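Local coordinates for protein L-lysine 6-monooxygenase involved in desferrioxamine biosynthesis (Erwinia amylovora CFBP1430, PDB 5O8P) that probably hydroxylates the terminal amine of cadaverine, using FAD and NADPH, as a step of desferrioxamine siderophore biosynthesis, at residues L239-W248 / E419-F427; M308-L318 / S330-M338. All blocks are in the same frame, centred on the assembly; numbering follows the deposited sequence.

Contact 1: L239-W248 / E419-F427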
loop_
_atom_site.group_PDB
_atom_site.type_symbol
_atom_site.label_atom_id
_atom_site.label_comp_id
_atom_site.label_asym_id
_atom_site.label_seq_id
_atom_site.Cartn_x
_atom_site.Cartn_y
_atom_site.Cartn_z
ATOM N N LEU B 239 4.791 4.613 16.316
ATOM C CA LEU B 239 4.879 4.980 17.732
ATOM C C LEU B 239 5.577 3.904 18.561
ATOM O O LEU B 239 6.290 4.234 19.487
ATOM C CB LEU B 239 3.512 5.325 18.325
ATOM C CG LEU B 239 2.933 6.698 17.932
ATOM C CD1 LEU B 239 1.506 6.824 18.472
ATOM C CD2 LEU B 239 3.832 7.846 18.396
ATOM N N THR B 240 5.386 2.628 18.222
ATOM C CA THR B 240 6.121 1.517 18.875
ATOM C C THR B 240 7.586 1.458 18.424
ATOM O O THR B 240 8.452 1.132 19.232
ATOM C CB THR B 240 5.433 0.148 18.649
ATOM O OG1 THR B 240 4.127 0.189 19.223
ATOM C CG2 THR B 240 6.212 -0.991 19.271
ATOM N N LEU B 241 7.875 1.783 17.164
ATOM C CA LEU B 241 9.277 1.847 16.700
ATOM C C LEU B 241 10.148 2.847 17.498
ATOM O O LEU B 241 11.366 2.639 17.622
ATOM C CB LEU B 241 9.362 2.151 15.197
ATOM C CG LEU B 241 8.725 1.148 14.227
ATOM C CD1 LEU B 241 8.951 1.565 12.770
ATOM C CD2 LEU B 241 9.236 -0.280 14.483
ATOM N N GLU B 242 9.528 3.890 18.062
ATOM C CA GLU B 242 10.217 4.797 18.999
ATOM C C GLU B 242 10.759 4.128 20.260
ATOM O O GLU B 242 11.542 4.723 20.974
ATOM C CB GLU B 242 9.303 5.933 19.446
ATOM C CG GLU B 242 8.905 6.925 18.366
ATOM C CD GLU B 242 8.538 8.291 18.941
ATOM O OE1 GLU B 242 7.779 8.357 19.956
ATOM O OE2 GLU B 242 9.071 9.304 18.400
ATOM N N MET B 243 10.309 2.919 20.566
ATOM C CA MET B 243 10.896 2.161 21.672
ATOM C C MET B 243 12.278 1.621 21.325
ATOM O O MET B 243 12.993 1.233 22.235
ATOM C CB MET B 243 9.985 1.008 22.104
ATOM C CG MET B 243 8.642 1.436 22.662
ATOM S SD MET B 243 7.521 0.057 22.981
ATOM C CE MET B 243 8.145 -0.543 24.542
ATOM N N THR B 244 12.637 1.548 20.033
ATOM C CA THR B 244 14.011 1.211 19.631
ATOM C C THR B 244 14.753 2.538 19.574
ATOM O O THR B 244 14.992 3.112 18.511
ATOM C CB THR B 244 14.142 0.427 18.293
ATOM O OG1 THR B 244 14.083 1.330 17.193
ATOM C CG2 THR B 244 13.061 -0.622 18.146
ATOM N N SER B 245 15.115 3.014 20.753
ATOM C CA SER B 245 15.694 4.322 20.893
ATOM C C SER B 245 16.572 4.378 22.133
ATOM O O SER B 245 16.336 3.645 23.101
ATOM C CB SER B 245 14.587 5.355 21.023
ATOM O OG SER B 245 13.871 5.184 22.223
ATOM N N PRO B 246 17.581 5.261 22.115
ATOM C CA PRO B 246 18.419 5.449 23.287
ATOM C C PRO B 246 17.617 5.711 24.558
ATOM O O PRO B 246 17.934 5.132 25.604
ATOM C CB PRO B 246 19.254 6.649 22.902
ATOM C CG PRO B 246 19.407 6.518 21.423
ATOM C CD PRO B 246 18.088 6.015 20.948
ATOM N N GLU B 247 16.555 6.511 24.448
ATOM C CA GLU B 247 15.786 6.895 25.645
ATOM C C GLU B 247 15.078 5.712 26.242
ATOM O O GLU B 247 15.037 5.591 27.456
ATOM C CB GLU B 247 14.740 7.967 25.395
ATOM C CG GLU B 247 15.144 9.083 24.459
ATOM C CD GLU B 247 14.587 8.859 23.083
ATOM O OE1 GLU B 247 13.388 9.082 22.909
ATOM O OE2 GLU B 247 15.366 8.531 22.160
ATOM N N TRP B 248 14.524 4.852 25.389
ATOM C CA TRP B 248 13.892 3.636 25.874
ATOM C C TRP B 248 14.910 2.686 26.518
ATOM O O TRP B 248 14.609 2.052 27.543
ATOM C CB TRP B 248 13.132 2.901 24.764
ATOM C CG TRP B 248 12.315 1.815 25.340
ATOM C CD1 TRP B 248 11.095 1.933 25.939
ATOM C CD2 TRP B 248 12.698 0.454 25.480
ATOM N NE1 TRP B 248 10.681 0.721 26.429
ATOM C CE2 TRP B 248 11.645 -0.210 26.151
ATOM C CE3 TRP B 248 13.830 -0.277 25.098
ATOM C CZ2 TRP B 248 11.680 -1.572 26.427
ATOM C CZ3 TRP B 248 13.863 -1.638 25.376
ATOM C CH2 TRP B 248 12.793 -2.270 26.032
ATOM N N GLU B 419 23.064 9.984 19.783
ATOM C CA GLU B 419 21.814 10.604 20.159
ATOM C C GLU B 419 21.416 10.176 21.575
ATOM O O GLU B 419 21.585 9.014 21.945
ATOM C CB GLU B 419 20.724 10.263 19.151
ATOM C CG GLU B 419 20.877 11.002 17.828
ATOM C CD GLU B 419 21.665 10.252 16.768
ATOM O OE1 GLU B 419 22.483 9.375 17.129
ATOM O OE2 GLU B 419 21.467 10.564 15.567
ATOM N N ARG B 420 21.028 11.150 22.386
ATOM C CA ARG B 420 20.405 10.874 23.688
ATOM C C ARG B 420 18.889 10.820 23.602
ATOM O O ARG B 420 18.251 10.318 24.506
ATOM C CB ARG B 420 20.776 11.946 24.696
ATOM C CG ARG B 420 22.264 12.125 24.941
ATOM C CD ARG B 420 22.552 12.830 26.271
ATOM N NE ARG B 420 23.909 13.403 26.325
ATOM C CZ ARG B 420 25.008 12.824 26.837
ATOM N NH1 ARG B 420 24.990 11.606 27.391
ATOM N NH2 ARG B 420 26.161 13.486 26.803
ATOM N N GLN B 421 18.308 11.385 22.543
ATOM C CA GLN B 421 16.866 11.650 22.502
ATOM C C GLN B 421 16.347 11.807 21.079
ATOM O O GLN B 421 16.497 12.874 20.495
ATOM C CB GLN B 421 16.516 12.894 23.354
ATOM C CG GLN B 421 15.021 13.218 23.408
ATOM C CD GLN B 421 14.529 13.601 24.785
ATOM O OE1 GLN B 421 15.078 13.172 25.800
ATOM N NE2 GLN B 421 13.474 14.390 24.823
ATOM N N ILE B 422 15.709 10.762 20.557
ATOM C CA ILE B 422 15.116 10.742 19.210
ATOM C C ILE B 422 13.589 10.754 19.174
ATOM O O ILE B 422 13.030 11.004 18.133
ATOM C CB ILE B 422 15.596 9.530 18.351
ATOM C CG1 ILE B 422 15.205 8.185 18.990
ATOM C CG2 ILE B 422 17.098 9.610 18.094
ATOM C CD1 ILE B 422 15.542 6.972 18.157
ATOM N N ALA B 423 12.921 10.521 20.300
ATOM C CA ALA B 423 11.498 10.128 20.316
ATOM C C ALA B 423 10.554 11.190 20.865
ATOM O O ALA B 423 10.856 11.830 21.873
ATOM C CB ALA B 423 11.338 8.851 21.132
ATOM N N PHE B 424 9.388 11.327 20.241
ATOM C CA PHE B 424 8.312 12.199 20.742
ATOM C C PHE B 424 7.697 11.775 22.087
ATOM O O PHE B 424 7.257 12.633 22.857
ATOM C CB PHE B 424 7.199 12.328 19.698
ATOM C CG PHE B 424 7.639 12.997 18.432
ATOM C CD1 PHE B 424 7.810 14.374 18.387
ATOM C CD2 PHE B 424 7.888 12.260 17.286
ATOM C CE1 PHE B 424 8.223 15.001 17.214
ATOM C CE2 PHE B 424 8.306 12.877 16.115
ATOM C CZ PHE B 424 8.474 14.247 16.078
ATOM N N GLN B 425 7.655 10.469 22.358
ATOM C CA GLN B 425 7.155 9.963 23.639
ATOM C C GLN B 425 8.133 10.201 24.761
ATOM O O GLN B 425 9.322 10.392 24.521
ATOM C CB GLN B 425 6.956 8.463 23.596
ATOM C CG GLN B 425 5.922 7.978 22.633
ATOM C CD GLN B 425 5.992 6.486 22.501
ATOM O OE1 GLN B 425 5.662 5.750 23.436
ATOM N NE2 GLN B 425 6.441 6.028 21.354
ATOM N N THR B 426 7.614 10.169 25.977
ATOM C CA THR B 426 8.419 10.068 27.176
ATOM C C THR B 426 8.083 8.728 27.821
ATOM O O THR B 426 6.933 8.468 28.169
ATOM C CB THR B 426 8.090 11.199 28.159
ATOM O OG1 THR B 426 8.054 12.440 27.454
ATOM C CG2 THR B 426 9.103 11.247 29.286
ATOM N N PHE B 427 9.083 7.877 27.976
ATOM C CA PHE B 427 8.896 6.540 28.563
ATOM C C PHE B 427 8.878 6.483 30.081
ATOM O O PHE B 427 7.966 5.889 30.649
ATOM C CB PHE B 427 9.935 5.581 28.002
ATOM C CG PHE B 427 9.864 5.471 26.512
ATOM C CD1 PHE B 427 8.759 4.866 25.905
ATOM C CD2 PHE B 427 10.856 6.027 25.709
ATOM C CE1 PHE B 427 8.683 4.777 24.528
ATOM C CE2 PHE B 427 10.801 5.923 24.341
ATOM C CZ PHE B 427 9.706 5.318 23.743
#
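Glu242 and Glu247 reach from the turn between the short, weakly bonded helix 238-241 and helix 246-253 to the backbone N-H groups of the irregular segment 419-427, which follows helix 399-410 near the C-terminus. The turn is of type I, Leu241 to Thr244, and leads into helix 246-253, where Ser245 is the N-cap: its OG accepts from Trp248 N. Glu242 starts at CB, which lies beside Gln425 NE2 and the methyl of Ala423. CG is anti to its own carbonyl carbon (chi1 -67°) and the chain runs on extended, past the same two groups, so that the carboxylate arrives at the backbone of Phe424 and Gln425. There Glu242 OE2 accepts from Phe424 N at 2.8 Å, and OE1 from Gln425 N, both N-H groups coming on the syn side, somewhat out of the carboxylate plane. Gln425 NE2 also bonds to Glu242 OE1, at 3.0 Å, through the anti lone pair, with carboxylate and amide nearly coplanar. The same NE2 makes a weak bond to Leu239 O. Glu247, bent at chi2, turns its carboxylate to Ile422, whose N-H points almost straight at OE2 (2.8 Å, 175°) from above the carboxylate plane. Tyr88 of the third subunit packs on Ile422, and Tyr283 of the second on Glu242, so the junction lies among subunits. Pro246 CD meets Ile422 CD1 at 3.9 Å, the two side chains crossing at about a right angle. Phe427 closes the far end: Trp248 turns its edge to one face of this ring in a T-shaped stack, planes at 87°, with CD1 over the ring centre and 3.7 Å from Phe427 CD1.

Contact 2: M308-L318 / S330-M338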
loop_
_atom_site.group_PDB
_atom_site.type_symbol
_atom_site.label_atom_id
_atom_site.label_comp_id
_atom_site.label_asym_id
_atom_site.label_seq_id
_atom_site.Cartn_x
_atom_site.Cartn_y
_atom_site.Cartn_z
ATOM N N MET B 308 9.295 -36.134 22.279
ATOM C CA MET B 308 9.250 -36.676 20.924
ATOM C C MET B 308 9.950 -38.021 20.866
ATOM O O MET B 308 10.700 -38.397 21.775
ATOM C CB MET B 308 9.854 -35.706 19.897
ATOM C CG MET B 308 11.321 -35.349 20.088
ATOM S SD MET B 308 11.788 -33.958 19.042
ATOM C CE MET B 308 11.927 -34.797 17.476
ATOM N N ARG B 309 9.695 -38.727 19.776
ATOM C CA ARG B 309 10.221 -40.058 19.581
ATOM C C ARG B 309 10.083 -40.472 18.138
ATOM O O ARG B 309 9.189 -40.004 17.426
ATOM C CB ARG B 309 9.540 -41.066 20.508
ATOM C CG ARG B 309 8.024 -41.087 20.473
ATOM C CD ARG B 309 7.447 -41.637 21.783
ATOM N NE ARG B 309 7.481 -43.100 21.805
ATOM C CZ ARG B 309 6.627 -43.897 21.155
ATOM N NH1 ARG B 309 5.651 -43.395 20.396
ATOM N NH2 ARG B 309 6.756 -45.221 21.237
ATOM N N TRP B 310 11.042 -41.283 17.691
ATOM C CA TRP B 310 11.084 -41.771 16.314
ATOM C C TRP B 310 10.623 -43.215 16.281
ATOM O O TRP B 310 11.133 -44.050 17.017
ATOM C CB TRP B 310 12.496 -41.647 15.750
ATOM C CG TRP B 310 12.636 -42.123 14.339
ATOM C CD1 TRP B 310 13.163 -43.305 13.940
ATOM C CD2 TRP B 310 12.237 -41.432 13.140
ATOM N NE1 TRP B 310 13.134 -43.401 12.569
ATOM C CE2 TRP B 310 12.573 -42.265 12.050
ATOM C CE3 TRP B 310 11.642 -40.184 12.878
ATOM C CZ2 TRP B 310 12.330 -41.900 10.717
ATOM C CZ3 TRP B 310 11.395 -39.826 11.543
ATOM C CH2 TRP B 310 11.740 -40.683 10.486
ATOM N N LEU B 311 9.657 -43.494 15.417
ATOM C CA LEU B 311 9.034 -44.810 15.322
ATOM C C LEU B 311 9.677 -45.629 14.210
ATOM O O LEU B 311 10.168 -45.063 13.229
ATOM C CB LEU B 311 7.535 -44.657 15.057
ATOM C CG LEU B 311 6.783 -43.698 15.991
ATOM C CD1 LEU B 311 5.362 -43.487 15.507
ATOM C CD2 LEU B 311 6.786 -44.189 17.431
ATOM N N ALA B 312 9.659 -46.955 14.371
ATOM C CA ALA B 312 10.140 -47.897 13.347
ATOM C C ALA B 312 9.469 -47.669 11.985
ATOM O O ALA B 312 10.138 -47.726 10.946
ATOM C CB ALA B 312 9.915 -49.333 13.803
ATOM N N GLU B 313 8.160 -47.391 12.015
ATOM C CA GLU B 313 7.375 -46.971 10.832
ATOM C C GLU B 313 8.098 -45.998 9.875
ATOM O O GLU B 313 7.933 -46.100 8.661
ATOM C CB GLU B 313 6.069 -46.293 11.273
ATOM C CG GLU B 313 5.041 -47.186 11.968
ATOM C CD GLU B 313 3.811 -46.411 12.444
ATOM O OE1 GLU B 313 3.559 -45.291 11.925
ATOM O OE2 GLU B 313 3.096 -46.930 13.334
ATOM N N GLY B 314 8.869 -45.060 10.433
ATOM C CA GLY B 314 9.580 -44.024 9.667
ATOM C C GLY B 314 8.988 -42.627 9.847
ATOM O O GLY B 314 8.921 -41.849 8.892
ATOM N N GLU B 315 8.595 -42.308 11.084
ATOM C CA GLU B 315 7.873 -41.080 11.436
ATOM C C GLU B 315 8.237 -40.623 12.840
ATOM O O GLU B 315 8.507 -41.456 13.707
ATOM C CB GLU B 315 6.365 -41.339 11.455
ATOM C CG GLU B 315 5.684 -41.521 10.116
ATOM C CD GLU B 315 4.180 -41.367 10.256
ATOM O OE1 GLU B 315 3.549 -42.206 10.943
ATOM O OE2 GLU B 315 3.630 -40.383 9.713
ATOM N N PHE B 316 8.205 -39.313 13.069
ATOM C CA PHE B 316 8.212 -38.773 14.433
ATOM C C PHE B 316 6.815 -38.872 15.045
ATOM O O PHE B 316 5.805 -38.821 14.331
ATOM C CB PHE B 316 8.605 -37.302 14.455
ATOM C CG PHE B 316 10.064 -37.049 14.283
ATOM C CD1 PHE B 316 10.942 -37.283 15.330
ATOM C CD2 PHE B 316 10.558 -36.510 13.092
ATOM C CE1 PHE B 316 12.298 -37.022 15.173
ATOM C CE2 PHE B 316 11.911 -36.243 12.935
ATOM C CZ PHE B 316 12.781 -36.504 13.976
ATOM N N GLU B 317 6.768 -38.998 16.369
ATOM C CA GLU B 317 5.549 -38.751 17.130
ATOM C C GLU B 317 5.833 -37.618 18.108
ATOM O O GLU B 317 6.511 -37.812 19.118
ATOM C CB GLU B 317 5.079 -40.002 17.875
ATOM C CG GLU B 317 3.650 -39.882 18.410
ATOM C CD GLU B 317 3.432 -40.493 19.788
ATOM O OE1 GLU B 317 4.324 -40.377 20.658
ATOM O OE2 GLU B 317 2.348 -41.084 20.015
ATOM N N LEU B 318 5.317 -36.435 17.782
ATOM C CA LEU B 318 5.417 -35.265 18.646
ATOM C C LEU B 318 4.328 -35.326 19.702
ATOM O O LEU B 318 3.156 -35.335 19.357
ATOM C CB LEU B 318 5.228 -33.988 17.828
ATOM C CG LEU B 318 6.353 -33.463 16.924
ATOM C CD1 LEU B 318 7.392 -34.501 16.534
ATOM C CD2 LEU B 318 5.770 -32.816 15.677
ATOM N N SER B 330 -1.058 -35.809 20.597
ATOM C CA SER B 330 0.065 -36.257 19.767
ATOM C C SER B 330 -0.183 -35.943 18.292
ATOM O O SER B 330 -1.329 -35.817 17.849
ATOM C CB SER B 330 0.322 -37.757 19.950
ATOM O OG SER B 330 -0.773 -38.526 19.461
ATOM N N ARG B 331 0.911 -35.820 17.545
ATOM C CA ARG B 331 0.889 -35.487 16.128
ATOM C C ARG B 331 2.024 -36.256 15.463
ATOM O O ARG B 331 3.036 -36.530 16.112
ATOM C CB ARG B 331 1.139 -33.992 15.984
ATOM C CG ARG B 331 0.460 -33.320 14.834
ATOM C CD ARG B 331 -1.036 -33.214 15.066
ATOM N NE ARG B 331 -1.674 -33.192 13.760
ATOM C CZ ARG B 331 -2.945 -33.467 13.520
ATOM N NH1 ARG B 331 -3.773 -33.793 14.509
ATOM N NH2 ARG B 331 -3.368 -33.455 12.265
ATOM N N ARG B 332 1.885 -36.568 14.180
ATOM C CA ARG B 332 2.917 -37.330 13.474
ATOM C C ARG B 332 3.468 -36.566 12.307
ATOM O O ARG B 332 2.761 -35.791 11.695
ATOM C CB ARG B 332 2.353 -38.651 12.963
ATOM C CG ARG B 332 2.270 -39.746 14.005
ATOM C CD ARG B 332 1.147 -40.682 13.583
ATOM N NE ARG B 332 1.122 -41.912 14.345
ATOM C CZ ARG B 332 1.980 -42.923 14.194
ATOM N NH1 ARG B 332 2.989 -42.853 13.324
ATOM N NH2 ARG B 332 1.846 -44.024 14.934
ATOM N N THR B 333 4.735 -36.804 11.992
ATOM C CA THR B 333 5.378 -36.165 10.843
ATOM C C THR B 333 6.666 -36.913 10.454
ATOM O O THR B 333 7.346 -37.481 11.318
ATOM C CB THR B 333 5.655 -34.666 11.122
ATOM O OG1 THR B 333 5.966 -33.979 9.897
ATOM C CG2 THR B 333 6.782 -34.471 12.137
ATOM N N GLU B 334 6.985 -36.926 9.160
ATOM C CA GLU B 334 8.223 -37.536 8.688
ATOM C C GLU B 334 9.324 -36.512 8.811
ATOM O O GLU B 334 10.297 -36.726 9.538
ATOM C CB GLU B 334 8.098 -38.024 7.244
ATOM C CG GLU B 334 7.083 -39.143 7.078
ATOM C CD GLU B 334 7.142 -39.828 5.716
ATOM O OE1 GLU B 334 7.840 -39.320 4.804
ATOM O OE2 GLU B 334 6.464 -40.874 5.553
ATOM N N GLY B 335 9.148 -35.397 8.107
ATOM C CA GLY B 335 10.081 -34.264 8.146
ATOM C C GLY B 335 9.729 -33.345 9.289
ATOM O O GLY B 335 8.557 -33.161 9.607
ATOM N N LEU B 336 10.746 -32.766 9.907
ATOM C CA LEU B 336 10.569 -31.871 11.036
ATOM C C LEU B 336 11.567 -30.732 10.906
ATOM O O LEU B 336 12.761 -30.954 10.932
ATOM C CB LEU B 336 10.787 -32.636 12.332
ATOM C CG LEU B 336 10.702 -31.866 13.644
ATOM C CD1 LEU B 336 9.351 -31.196 13.763
ATOM C CD2 LEU B 336 10.923 -32.802 14.823
ATOM N N VAL B 337 11.070 -29.514 10.721
ATOM C CA VAL B 337 11.912 -28.329 10.699
ATOM C C VAL B 337 11.781 -27.659 12.053
ATOM O O VAL B 337 10.709 -27.199 12.413
ATOM C CB VAL B 337 11.506 -27.360 9.584
ATOM C CG1 VAL B 337 12.290 -26.064 9.692
ATOM C CG2 VAL B 337 11.725 -27.996 8.227
ATOM N N MET B 338 12.877 -27.616 12.794
ATOM C CA MET B 338 12.914 -27.002 14.112
ATOM C C MET B 338 13.348 -25.526 13.983
ATOM O O MET B 338 14.533 -25.196 14.027
ATOM C CB MET B 338 13.864 -27.809 14.994
ATOM C CG MET B 338 13.615 -27.652 16.472
ATOM S SD MET B 338 12.240 -28.663 17.037
ATOM C CE MET B 338 12.975 -30.297 16.973
#
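Phe316 and Leu336 cross at about a right angle, the methyl CD2 of Leu336 sitting over the centre of the phenyl face as a CH-pi contact, 4.1 Å from the centroid. On the opposite face of the ring lies Trp310 CE3, from the neighbouring strand, so the phenyl is sandwiched, while Thr333 O and Glu334 O lie at its edge. Leu336 holds CG anti to its backbone N (chi1 178°), which carries CD2 on to Met308, where the two side chains meet tip to tip, CE to CD2 at 3.5 Å. These residues fill the space between the three-stranded antiparallel sheet 303-333 and strand 335-338 of the parallel, Rossmann-type sheet. The hairpin 315-322/327-333 is zipped by backbone bonds in the hydrogen-bonded pairs Phe316-Thr333 and Leu318-Arg331; Phe316 N to Thr333 O is 2.7 Å. Between them Glu317 and Arg332 form a non-hydrogen-bonded pair whose side chains leave by the other face. From there Arg332, extended from CG to NE, crosses Glu313 and Glu315 at about a right angle and forms a salt-bridge network with both. The Glu313 carboxylate is almost parallel to the guanidinium, 3° apart, yet Arg332 NH1 meets Glu313 OE1 (2.9 Å) from above the carboxylate plane. Glu315 OE1 comes to the guanidinium edge, its carboxylate turned by 28°, in a weak hydrogen bond to the same NH1. Leu311 CD1 lies against this group as well. Glu334 has its own partner, Arg193. With two carboxylates drawn to a single NH1, the positive charge of Arg332 probably offsets the repulsion between Glu313 and Glu315 beside the 311-315 turn.

Contact 2 is nested along the chain inside the long loop closed by contact 1: residues 308-338 come after 239-248 and well before 419-427. The two share no helix, strand or sheet. Contact 1 ties helices 238-241 and 246-253 to the C-terminal segment, whereas contact 2 joins the three-stranded antiparallel sheet to the five-stranded parallel sheet. They lie on opposite sides of the chain's centre, with centres 46 Å apart and nearest atoms about 25 Å apart. FAD is about 9 Å from the side chain of Thr244 in contact 1 and about 13 Å from that of Met338 in contact 2. Both contacts touch the second subunit, so each also borders the assembly interface.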